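Local coordinates for hypothetical protein (Pseudomonas syringae pv. tomato, PDB 2PAG), which is of unknown function but belongs to the SMI1/KNR4 (SUKH) family and binds calcium ions, at residues 1-9 with 125-133; 19-27 with 43-51. All coordinates share one frame; numbering follows the deposited sequence.

Contact 1 (1-9 with 125-133)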
loop_
_atom_site.group_PDB
_atom_site.type_symbol
_atom_site.label_atom_id
_atom_site.label_comp_id
_atom_site.label_asym_id
_atom_site.label_seq_id
_atom_site.Cartn_x
_atom_site.Cartn_y
_atom_site.Cartn_z
ATOM N N LEU A 1 -2.675 -0.070 -17.452
ATOM C CA LEU A 1 -2.328 0.772 -16.273
ATOM C C LEU A 1 -3.251 1.978 -16.184
ATOM O O LEU A 1 -3.834 2.249 -15.135
ATOM C CB LEU A 1 -0.874 1.253 -16.363
ATOM C CG LEU A 1 -0.434 2.283 -15.319
ATOM C CD1 LEU A 1 -0.593 1.705 -13.926
ATOM C CD2 LEU A 1 1.011 2.684 -15.563
ATOM N N GLU A 2 -3.380 2.705 -17.289
ATOM C CA GLU A 2 -4.235 3.882 -17.311
ATOM C C GLU A 2 -5.645 3.442 -16.917
ATOM O O GLU A 2 -6.348 4.133 -16.175
ATOM C CB GLU A 2 -4.238 4.491 -18.713
ATOM C CG GLU A 2 -4.802 5.899 -18.785
ATOM C CD GLU A 2 -4.788 6.460 -20.198
ATOM O OE1 GLU A 2 -3.726 6.391 -20.857
ATOM O OE2 GLU A 2 -5.836 6.977 -20.644
ATOM N N GLU A 3 -6.033 2.275 -17.413
ATOM C CA GLU A 3 -7.341 1.685 -17.138
ATOM C C GLU A 3 -7.618 1.509 -15.650
ATOM O O GLU A 3 -8.633 1.975 -15.132
ATOM C CB GLU A 3 -7.439 0.311 -17.806
ATOM C CG GLU A 3 -7.499 0.332 -19.318
ATOM C CD GLU A 3 -8.885 0.648 -19.827
ATOM O OE1 GLU A 3 -9.349 1.791 -19.626
ATOM O OE2 GLU A 3 -9.512 -0.256 -20.422
ATOM N N VAL A 4 -6.718 0.799 -14.974
ATOM C CA VAL A 4 -6.869 0.526 -13.551
ATOM C C VAL A 4 -6.862 1.808 -12.723
ATOM O O VAL A 4 -7.665 1.964 -11.799
ATOM C CB VAL A 4 -5.752 -0.428 -13.062
ATOM C CG1 VAL A 4 -5.945 -0.761 -11.590
ATOM C CG2 VAL A 4 -5.769 -1.700 -13.897
ATOM N N ILE A 5 -5.971 2.736 -13.062
ATOM C CA ILE A 5 -5.901 3.988 -12.320
ATOM C C ILE A 5 -7.237 4.712 -12.440
ATOM O O ILE A 5 -7.798 5.159 -11.438
ATOM C CB ILE A 5 -4.756 4.894 -12.832
ATOM C CG1 ILE A 5 -3.409 4.254 -12.483
ATOM C CG2 ILE A 5 -4.874 6.286 -12.208
ATOM C CD1 ILE A 5 -2.214 5.009 -13.003
ATOM N N GLU A 6 -7.756 4.803 -13.661
ATOM C CA GLU A 6 -9.045 5.463 -13.888
ATOM C C GLU A 6 -10.155 4.806 -13.071
ATOM O O GLU A 6 -10.977 5.496 -12.461
ATOM C CB GLU A 6 -9.408 5.424 -15.383
ATOM C CG GLU A 6 -10.848 5.862 -15.711
ATOM C CD GLU A 6 -11.184 5.770 -17.203
ATOM O OE1 GLU A 6 -10.625 4.901 -17.904
ATOM O OE2 GLU A 6 -12.021 6.559 -17.676
ATOM N N GLN A 7 -10.167 3.475 -13.057
ATOM C CA GLN A 7 -11.174 2.722 -12.324
ATOM C C GLN A 7 -11.163 3.108 -10.848
ATOM O O GLN A 7 -12.210 3.348 -10.249
ATOM C CB GLN A 7 -10.911 1.221 -12.469
ATOM C CG GLN A 7 -12.103 0.341 -12.132
ATOM C CD GLN A 7 -11.771 -1.140 -12.196
ATOM O OE1 GLN A 7 -11.032 -1.584 -13.078
ATOM N NE2 GLN A 7 -12.322 -1.913 -11.265
ATOM N N LEU A 8 -9.977 3.165 -10.256
ATOM C CA LEU A 8 -9.868 3.528 -8.848
ATOM C C LEU A 8 -10.265 4.978 -8.592
ATOM O O LEU A 8 -11.045 5.265 -7.679
ATOM C CB LEU A 8 -8.442 3.293 -8.344
ATOM C CG LEU A 8 -8.082 1.873 -7.916
ATOM C CD1 LEU A 8 -6.586 1.797 -7.659
ATOM C CD2 LEU A 8 -8.872 1.493 -6.667
ATOM N N ARG A 9 -9.737 5.887 -9.405
ATOM C CA ARG A 9 -10.021 7.307 -9.245
ATOM C C ARG A 9 -11.509 7.609 -9.339
ATOM O O ARG A 9 -12.044 8.375 -8.540
ATOM C CB ARG A 9 -9.283 8.122 -10.309
ATOM C CG ARG A 9 -7.782 7.894 -10.363
ATOM C CD ARG A 9 -7.094 8.381 -9.121
ATOM N NE ARG A 9 -7.458 9.755 -8.782
ATOM C CZ ARG A 9 -6.794 10.498 -7.903
ATOM N NH1 ARG A 9 -5.730 9.999 -7.288
ATOM N NH2 ARG A 9 -7.205 11.728 -7.617
ATOM N N TRP A 125 -0.363 -3.400 -9.115
ATOM C CA TRP A 125 -1.527 -3.085 -9.929
ATOM C C TRP A 125 -2.446 -4.305 -10.077
ATOM O O TRP A 125 -3.667 -4.156 -10.173
ATOM C CB TRP A 125 -1.085 -2.530 -11.285
ATOM C CG TRP A 125 -0.501 -1.143 -11.150
ATOM C CD1 TRP A 125 0.753 -0.736 -11.509
ATOM C CD2 TRP A 125 -1.148 0.010 -10.587
ATOM N NE1 TRP A 125 0.929 0.595 -11.205
ATOM C CE2 TRP A 125 -0.224 1.077 -10.636
ATOM C CE3 TRP A 125 -2.418 0.244 -10.046
ATOM C CZ2 TRP A 125 -0.531 2.360 -10.165
ATOM C CZ3 TRP A 125 -2.726 1.520 -9.576
ATOM C CH2 TRP A 125 -1.782 2.561 -9.641
ATOM N N HIS A 126 -1.874 -5.508 -10.088
ATOM C CA HIS A 126 -2.696 -6.719 -10.159
ATOM C C HIS A 126 -3.476 -6.797 -8.855
ATOM O O HIS A 126 -4.658 -7.148 -8.831
ATOM C CB HIS A 126 -1.836 -7.978 -10.279
ATOM C CG HIS A 126 -1.277 -8.203 -11.644
ATOM N ND1 HIS A 126 -0.189 -7.510 -12.129
ATOM C CD2 HIS A 126 -1.660 -9.046 -12.634
ATOM C CE1 HIS A 126 0.077 -7.917 -13.357
ATOM N NE2 HIS A 126 -0.801 -8.849 -13.687
ATOM N N TRP A 127 -2.795 -6.472 -7.763
ATOM C CA TRP A 127 -3.424 -6.489 -6.453
ATOM C C TRP A 127 -4.538 -5.440 -6.379
ATOM O O TRP A 127 -5.616 -5.705 -5.852
ATOM C CB TRP A 127 -2.386 -6.206 -5.368
ATOM C CG TRP A 127 -2.980 -6.163 -3.998
ATOM C CD1 TRP A 127 -3.272 -7.229 -3.193
ATOM C CD2 TRP A 127 -3.459 -5.000 -3.314
ATOM N NE1 TRP A 127 -3.912 -6.799 -2.051
ATOM C CE2 TRP A 127 -4.037 -5.435 -2.100
ATOM C CE3 TRP A 127 -3.461 -3.630 -3.610
ATOM C CZ2 TRP A 127 -4.611 -4.547 -1.184
ATOM C CZ3 TRP A 127 -4.033 -2.750 -2.701
ATOM C CH2 TRP A 127 -4.601 -3.214 -1.500
ATOM N N ALA A 128 -4.274 -4.249 -6.909
ATOM C CA ALA A 128 -5.266 -3.182 -6.881
ATOM C C ALA A 128 -6.508 -3.562 -7.681
ATOM O O ALA A 128 -7.638 -3.304 -7.258
ATOM C CB ALA A 128 -4.663 -1.901 -7.433
ATOM N N ARG A 129 -6.286 -4.185 -8.833
ATOM C CA ARG A 129 -7.370 -4.583 -9.718
ATOM C C ARG A 129 -8.121 -5.816 -9.246
ATOM O O ARG A 129 -9.353 -5.837 -9.247
ATOM C CB ARG A 129 -6.821 -4.858 -11.119
ATOM C CG ARG A 129 -7.884 -5.227 -12.143
ATOM C CD ARG A 129 -7.249 -5.729 -13.420
ATOM N NE ARG A 129 -6.612 -7.026 -13.225
ATOM C CZ ARG A 129 -5.693 -7.533 -14.039
ATOM N NH1 ARG A 129 -5.304 -6.847 -15.106
ATOM N NH2 ARG A 129 -5.162 -8.721 -13.786
ATOM N N ASP A 130 -7.378 -6.833 -8.829
ATOM C CA ASP A 130 -7.984 -8.090 -8.422
ATOM C C ASP A 130 -8.353 -8.249 -6.951
ATOM O O ASP A 130 -9.100 -9.161 -6.595
ATOM C CB ASP A 130 -7.092 -9.244 -8.886
ATOM C CG ASP A 130 -6.789 -9.175 -10.382
ATOM O OD1 ASP A 130 -7.650 -8.673 -11.142
ATOM O OD2 ASP A 130 -5.701 -9.626 -10.806
ATOM N N VAL A 131 -7.844 -7.369 -6.095
ATOM C CA VAL A 131 -8.167 -7.451 -4.676
ATOM C C VAL A 131 -8.870 -6.200 -4.155
ATOM O O VAL A 131 -9.992 -6.271 -3.658
ATOM C CB VAL A 131 -6.905 -7.709 -3.821
ATOM C CG1 VAL A 131 -7.279 -7.735 -2.339
ATOM C CG2 VAL A 131 -6.265 -9.032 -4.228
ATOM N N TRP A 132 -8.220 -5.049 -4.273
ATOM C CA TRP A 132 -8.817 -3.814 -3.776
ATOM C C TRP A 132 -10.134 -3.468 -4.481
ATOM O O TRP A 132 -11.157 -3.265 -3.825
ATOM C CB TRP A 132 -7.809 -2.660 -3.905
ATOM C CG TRP A 132 -8.212 -1.404 -3.165
ATOM C CD1 TRP A 132 -9.226 -1.271 -2.254
ATOM C CD2 TRP A 132 -7.589 -0.116 -3.259
ATOM N NE1 TRP A 132 -9.271 0.019 -1.779
ATOM C CE2 TRP A 132 -8.278 0.750 -2.379
ATOM C CE3 TRP A 132 -6.514 0.388 -4.003
ATOM C CZ2 TRP A 132 -7.924 2.096 -2.223
ATOM C CZ3 TRP A 132 -6.163 1.722 -3.849
ATOM C CH2 TRP A 132 -6.865 2.561 -2.965
ATOM N N LEU A 133 -10.114 -3.439 -5.811
ATOM C CA LEU A 133 -11.310 -3.107 -6.587
ATOM C C LEU A 133 -12.381 -4.192 -6.528
ATOM O O LEU A 133 -13.505 -3.988 -6.993
ATOM C CB LEU A 133 -10.932 -2.832 -8.042
ATOM C CG LEU A 133 -10.358 -1.435 -8.289
ATOM C CD1 LEU A 133 -9.740 -1.356 -9.683
ATOM C CD2 LEU A 133 -11.467 -0.405 -8.133
#
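Val4 and Arg129 face each other where helix 2-9 meets helix 125-132, their CA atoms 6.4 Å apart, and one helical turn on Leu8 pairs with Leu133. The axes of the two short helices approach to 10.2 Å and run in the same general sense, 46° apart. Toward Leu133 the second helix widens: Trp127 O accepts from both Val131 N and Trp132 N, the latter closing a pi-type turn, and Leu133 N likewise reaches back to Ala128 O.

The contact itself is largely apolar. Leu1 lays CD1 over one face of the Trp125 indole, 3.4 Å from the centroid of its five-membered ring and 18° off the ring normal, a CH-pi contact. With chi1 at 172°, CG of Leu1 lies anti to the backbone N, which carries this branch over the indole. Ile5 CG1 meets the six-membered ring of that indole obliquely, at CH2 (3.7 Å), and Val4 CG1 approaches CE3 obliquely. Both branches of Leu8 meet the Trp132 ring: CD2 sits over the face of its six-membered ring, 3.9 Å from the centroid in a second CH-pi contact, and CD1 lies 3.8 Å from CZ3. CD1 also bridges to Ala128 CB and the Trp125 edge, while CD2 packs on Leu133 CD2 at 3.5 Å. Gln7, extended beyond CG, crosses the Leu133 side chain on the more exposed flank, its amide carbon and nitrogen against Leu133 CD1.

The contact packs the chain's first and last helices together, closing segments 116 residues apart. The indole nitrogens of Trp125 and Trp132 are satisfied beyond the pair, by Glu44 of helix 40-49 and the carbonyl of Tyr54. Helix 40-49 also packs on Trp125 through Val41, Thr48 and Val49, while Trp127, on helix 124-132, packs on strand 88-93.

Contact 2 (19-27 with 43-51)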
loop_
_atom_site.group_PDB
_atom_site.type_symbol
_atom_site.label_atom_id
_atom_site.label_comp_id
_atom_site.label_asym_id
_atom_site.label_seq_id
_atom_site.Cartn_x
_atom_site.Cartn_y
_atom_site.Cartn_z
ATOM N N LEU A 19 -8.265 12.525 1.387
ATOM C CA LEU A 19 -6.875 12.127 1.547
ATOM C C LEU A 19 -6.029 12.898 0.535
ATOM O O LEU A 19 -6.519 13.277 -0.536
ATOM C CB LEU A 19 -6.721 10.632 1.291
ATOM C CG LEU A 19 -7.535 9.672 2.149
ATOM C CD1 LEU A 19 -7.189 8.244 1.746
ATOM C CD2 LEU A 19 -7.224 9.893 3.618
ATOM N N GLU A 20 -4.763 13.122 0.872
ATOM C CA GLU A 20 -3.858 13.844 -0.011
ATOM C C GLU A 20 -2.947 12.896 -0.767
ATOM O O GLU A 20 -2.572 11.841 -0.258
ATOM C CB GLU A 20 -3.008 14.829 0.789
ATOM C CG GLU A 20 -3.818 15.877 1.533
ATOM C CD GLU A 20 -2.943 16.889 2.243
ATOM O OE1 GLU A 20 -2.038 16.468 2.997
ATOM O OE2 GLU A 20 -3.166 18.106 2.052
ATOM N N LEU A 21 -2.605 13.279 -1.992
ATOM C CA LEU A 21 -1.719 12.480 -2.825
ATOM C C LEU A 21 -0.311 13.045 -2.620
ATOM O O LEU A 21 -0.107 14.257 -2.673
ATOM C CB LEU A 21 -2.144 12.605 -4.293
ATOM C CG LEU A 21 -1.559 11.614 -5.295
ATOM C CD1 LEU A 21 -1.995 10.198 -4.923
ATOM C CD2 LEU A 21 -2.030 11.971 -6.699
ATOM N N PRO A 22 0.679 12.173 -2.371
ATOM C CA PRO A 22 2.055 12.628 -2.158
ATOM C C PRO A 22 2.790 12.966 -3.447
ATOM O O PRO A 22 2.367 12.582 -4.533
ATOM C CB PRO A 22 2.697 11.436 -1.461
ATOM C CG PRO A 22 2.054 10.281 -2.190
ATOM C CD PRO A 22 0.585 10.706 -2.238
ATOM N N ASP A 23 3.883 13.708 -3.311
ATOM C CA ASP A 23 4.717 14.039 -4.455
ATOM C C ASP A 23 5.982 13.211 -4.279
ATOM O O ASP A 23 6.182 12.577 -3.237
ATOM C CB ASP A 23 5.055 15.534 -4.501
ATOM C CG ASP A 23 5.574 16.063 -3.184
ATOM O OD1 ASP A 23 6.467 15.427 -2.583
ATOM O OD2 ASP A 23 5.093 17.136 -2.755
ATOM N N GLU A 24 6.839 13.211 -5.288
ATOM C CA GLU A 24 8.058 12.426 -5.222
ATOM C C GLU A 24 8.947 12.724 -4.016
ATOM O O GLU A 24 9.515 11.802 -3.431
ATOM C CB GLU A 24 8.830 12.574 -6.534
ATOM C CG GLU A 24 8.096 11.927 -7.701
ATOM C CD GLU A 24 8.845 12.031 -9.009
ATOM O OE1 GLU A 24 8.978 13.160 -9.531
ATOM O OE2 GLU A 24 9.303 10.982 -9.512
ATOM N N ASP A 25 9.051 13.992 -3.622
ATOM C CA ASP A 25 9.877 14.354 -2.471
ATOM C C ASP A 25 9.366 13.706 -1.189
ATOM O O ASP A 25 10.155 13.272 -0.345
ATOM C CB ASP A 25 9.917 15.873 -2.282
ATOM C CG ASP A 25 10.634 16.583 -3.411
ATOM O OD1 ASP A 25 11.821 16.278 -3.650
ATOM O OD2 ASP A 25 10.006 17.449 -4.059
ATOM N N GLN A 26 8.047 13.650 -1.037
ATOM C CA GLN A 26 7.458 13.043 0.148
ATOM C C GLN A 26 7.782 11.555 0.193
ATOM O O GLN A 26 8.049 11.009 1.262
ATOM C CB GLN A 26 5.941 13.277 0.174
ATOM C CG GLN A 26 5.557 14.688 0.616
ATOM C CD GLN A 26 4.071 14.978 0.497
ATOM O OE1 GLN A 26 3.510 14.977 -0.600
ATOM N NE2 GLN A 26 3.423 15.239 1.631
ATOM N N LEU A 27 7.767 10.892 -0.961
ATOM C CA LEU A 27 8.090 9.471 -0.985
ATOM C C LEU A 27 9.555 9.248 -0.628
ATOM O O LEU A 27 9.889 8.290 0.070
ATOM C CB LEU A 27 7.779 8.856 -2.348
ATOM C CG LEU A 27 6.308 8.464 -2.524
ATOM C CD1 LEU A 27 5.429 9.696 -2.508
ATOM C CD2 LEU A 27 6.139 7.714 -3.829
ATOM N N LYS A 43 5.821 2.548 -5.797
ATOM C CA LYS A 43 5.966 3.997 -5.702
ATOM C C LYS A 43 4.968 4.671 -6.642
ATOM O O LYS A 43 4.386 5.702 -6.313
ATOM C CB LYS A 43 7.394 4.390 -6.071
ATOM C CG LYS A 43 7.734 5.839 -5.825
ATOM C CD LYS A 43 9.242 6.024 -5.699
ATOM C CE LYS A 43 9.980 5.516 -6.934
ATOM N NZ LYS A 43 11.457 5.673 -6.801
ATOM N N GLU A 44 4.783 4.080 -7.818
ATOM C CA GLU A 44 3.847 4.601 -8.807
ATOM C C GLU A 44 2.432 4.568 -8.234
ATOM O O GLU A 44 1.661 5.510 -8.394
ATOM C CB GLU A 44 3.935 3.756 -10.077
ATOM C CG GLU A 44 3.055 4.214 -11.211
ATOM C CD GLU A 44 3.309 3.400 -12.451
ATOM O OE1 GLU A 44 3.121 2.167 -12.390
ATOM O OE2 GLU A 44 3.709 3.990 -13.479
ATOM N N PHE A 45 2.102 3.475 -7.553
ATOM C CA PHE A 45 0.800 3.323 -6.922
ATOM C C PHE A 45 0.611 4.453 -5.896
ATOM O O PHE A 45 -0.403 5.156 -5.890
ATOM C CB PHE A 45 0.754 1.953 -6.236
ATOM C CG PHE A 45 -0.424 1.749 -5.332
ATOM C CD1 PHE A 45 -1.593 1.161 -5.811
ATOM C CD2 PHE A 45 -0.348 2.095 -3.986
ATOM C CE1 PHE A 45 -2.668 0.913 -4.961
ATOM C CE2 PHE A 45 -1.423 1.850 -3.119
ATOM C CZ PHE A 45 -2.583 1.257 -3.612
ATOM N N LEU A 46 1.598 4.641 -5.032
ATOM C CA LEU A 46 1.497 5.691 -4.027
ATOM C C LEU A 46 1.351 7.089 -4.638
ATOM O O LEU A 46 0.609 7.930 -4.121
ATOM C CB LEU A 46 2.720 5.651 -3.113
ATOM C CG LEU A 46 2.841 4.395 -2.244
ATOM C CD1 LEU A 46 4.163 4.421 -1.496
ATOM C CD2 LEU A 46 1.671 4.325 -1.264
ATOM N N LEU A 47 2.041 7.332 -5.745
ATOM C CA LEU A 47 1.995 8.642 -6.391
ATOM C C LEU A 47 0.756 8.897 -7.237
ATOM O O LEU A 47 0.496 10.041 -7.618
ATOM C CB LEU A 47 3.241 8.834 -7.261
ATOM C CG LEU A 47 4.580 8.929 -6.530
ATOM C CD1 LEU A 47 5.729 8.702 -7.504
ATOM C CD2 LEU A 47 4.695 10.294 -5.854
ATOM N N THR A 48 -0.014 7.850 -7.519
ATOM C CA THR A 48 -1.191 7.994 -8.369
ATOM C C THR A 48 -2.558 7.683 -7.771
ATOM O O THR A 48 -3.562 8.245 -8.211
ATOM C CB THR A 48 -1.043 7.132 -9.635
ATOM O OG1 THR A 48 -0.983 5.745 -9.274
ATOM C CG2 THR A 48 0.222 7.495 -10.357
ATOM N N VAL A 49 -2.617 6.795 -6.783
ATOM C CA VAL A 49 -3.912 6.440 -6.209
ATOM C C VAL A 49 -4.006 6.333 -4.686
ATOM O O VAL A 49 -5.040 5.914 -4.170
ATOM C CB VAL A 49 -4.434 5.112 -6.822
ATOM C CG1 VAL A 49 -4.585 5.259 -8.328
ATOM C CG2 VAL A 49 -3.486 3.966 -6.517
ATOM N N SER A 50 -2.957 6.726 -3.958
ATOM C CA SER A 50 -3.014 6.603 -2.501
ATOM C C SER A 50 -3.947 7.600 -1.811
ATOM O O SER A 50 -4.035 7.620 -0.578
ATOM C CB SER A 50 -1.607 6.646 -1.871
ATOM O OG SER A 50 -0.968 7.906 -1.982
ATOM N N ASP A 51 -4.642 8.423 -2.596
ATOM C CA ASP A 51 -5.605 9.362 -2.021
ATOM C C ASP A 51 -7.011 8.792 -2.211
ATOM O O ASP A 51 -8.012 9.428 -1.865
ATOM C CB ASP A 51 -5.495 10.737 -2.693
ATOM C CG ASP A 51 -5.822 10.698 -4.175
ATOM O OD1 ASP A 51 -5.538 9.672 -4.823
ATOM O OD2 ASP A 51 -6.348 11.710 -4.699
HETATM O O HOH W 1 -9.832 11.070 -0.638
HETATM O O HOH W 2 -3.089 9.546 1.194
HETATM O O HOH W 3 1.923 12.432 -7.057
#
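Leu27 and Leu47 interlock where the start of helix 24-34 lies against helix 40-49: Leu27 CD1 comes to 3.5 Å from Leu47 CD2, tight for carbons. Leu47 CD2 also lies 3.5 Å from Pro22 O, and Leu47 CD1 meets Glu24 CG. Farther along, Leu21 lies over the carbonyls of Leu46 and Leu47, its CD2 3.3 Å from Leu47 O and its CD1 near Leu46 O and Asp51 OD1. With chi1 -166°, Leu21 CG is anti to the backbone N, which turns the branches to these two oxygens. Pro22 CD rests 3.2 Å from Ser50 OG, a hydroxyl that donates to Leu46 O in the carbonyl plane, on a lone pair, at 2.7 Å.

Three waters stitch the backbones together, joining Leu19 N to Asp51 O, Glu20 O to Ser50 O, and Pro22 O to Leu47 O. Behind this shell, Asp23 caps the incoming helix: its OD1 accepts from Gln26 N at 2.8 Å, and Gln26 OE1 accepts from Asp23 N, a capping box that fixes the turn from which Leu27 projects. Asp51 OD1 forms a salt bridge with Arg9 of helix 2-11.

The direct contact is made by aliphatic carbons against one another and against backbone and hydroxyl oxygens. Leu46 O takes the Ser50 hydroxyl, with Pro22 and Leu21 CD1 beside it; Leu47 O takes a water, with Leu21 CD2 beside it. Water thus joins main-chain polar atoms that the two segments do not pair directly.

How the contacts relate
Both contacts are partly buried, contact 1 centred about 13 Å from the chain's centre and contact 2 about 10 Å. In contact 1 Leu8, Trp132 and Leu133 are buried while Leu1 and Gln7 are exposed; in contact 2 Pro22, Leu27 and Leu46 are buried while Leu19 and Leu21 are exposed. Helix 40-49 is a partner in contact 2 and a neighbour of contact 1, whose chain loop encloses contact 2. Arg9 links them, and Trp132 CZ3 packs on Phe45 CZ at 3.6 Å. Contact 1 relies on indole faces and aliphatic branches; contact 2 adds bridging waters. Neither lies at the calcium site formed by Glu101, Asp103 and Thr105.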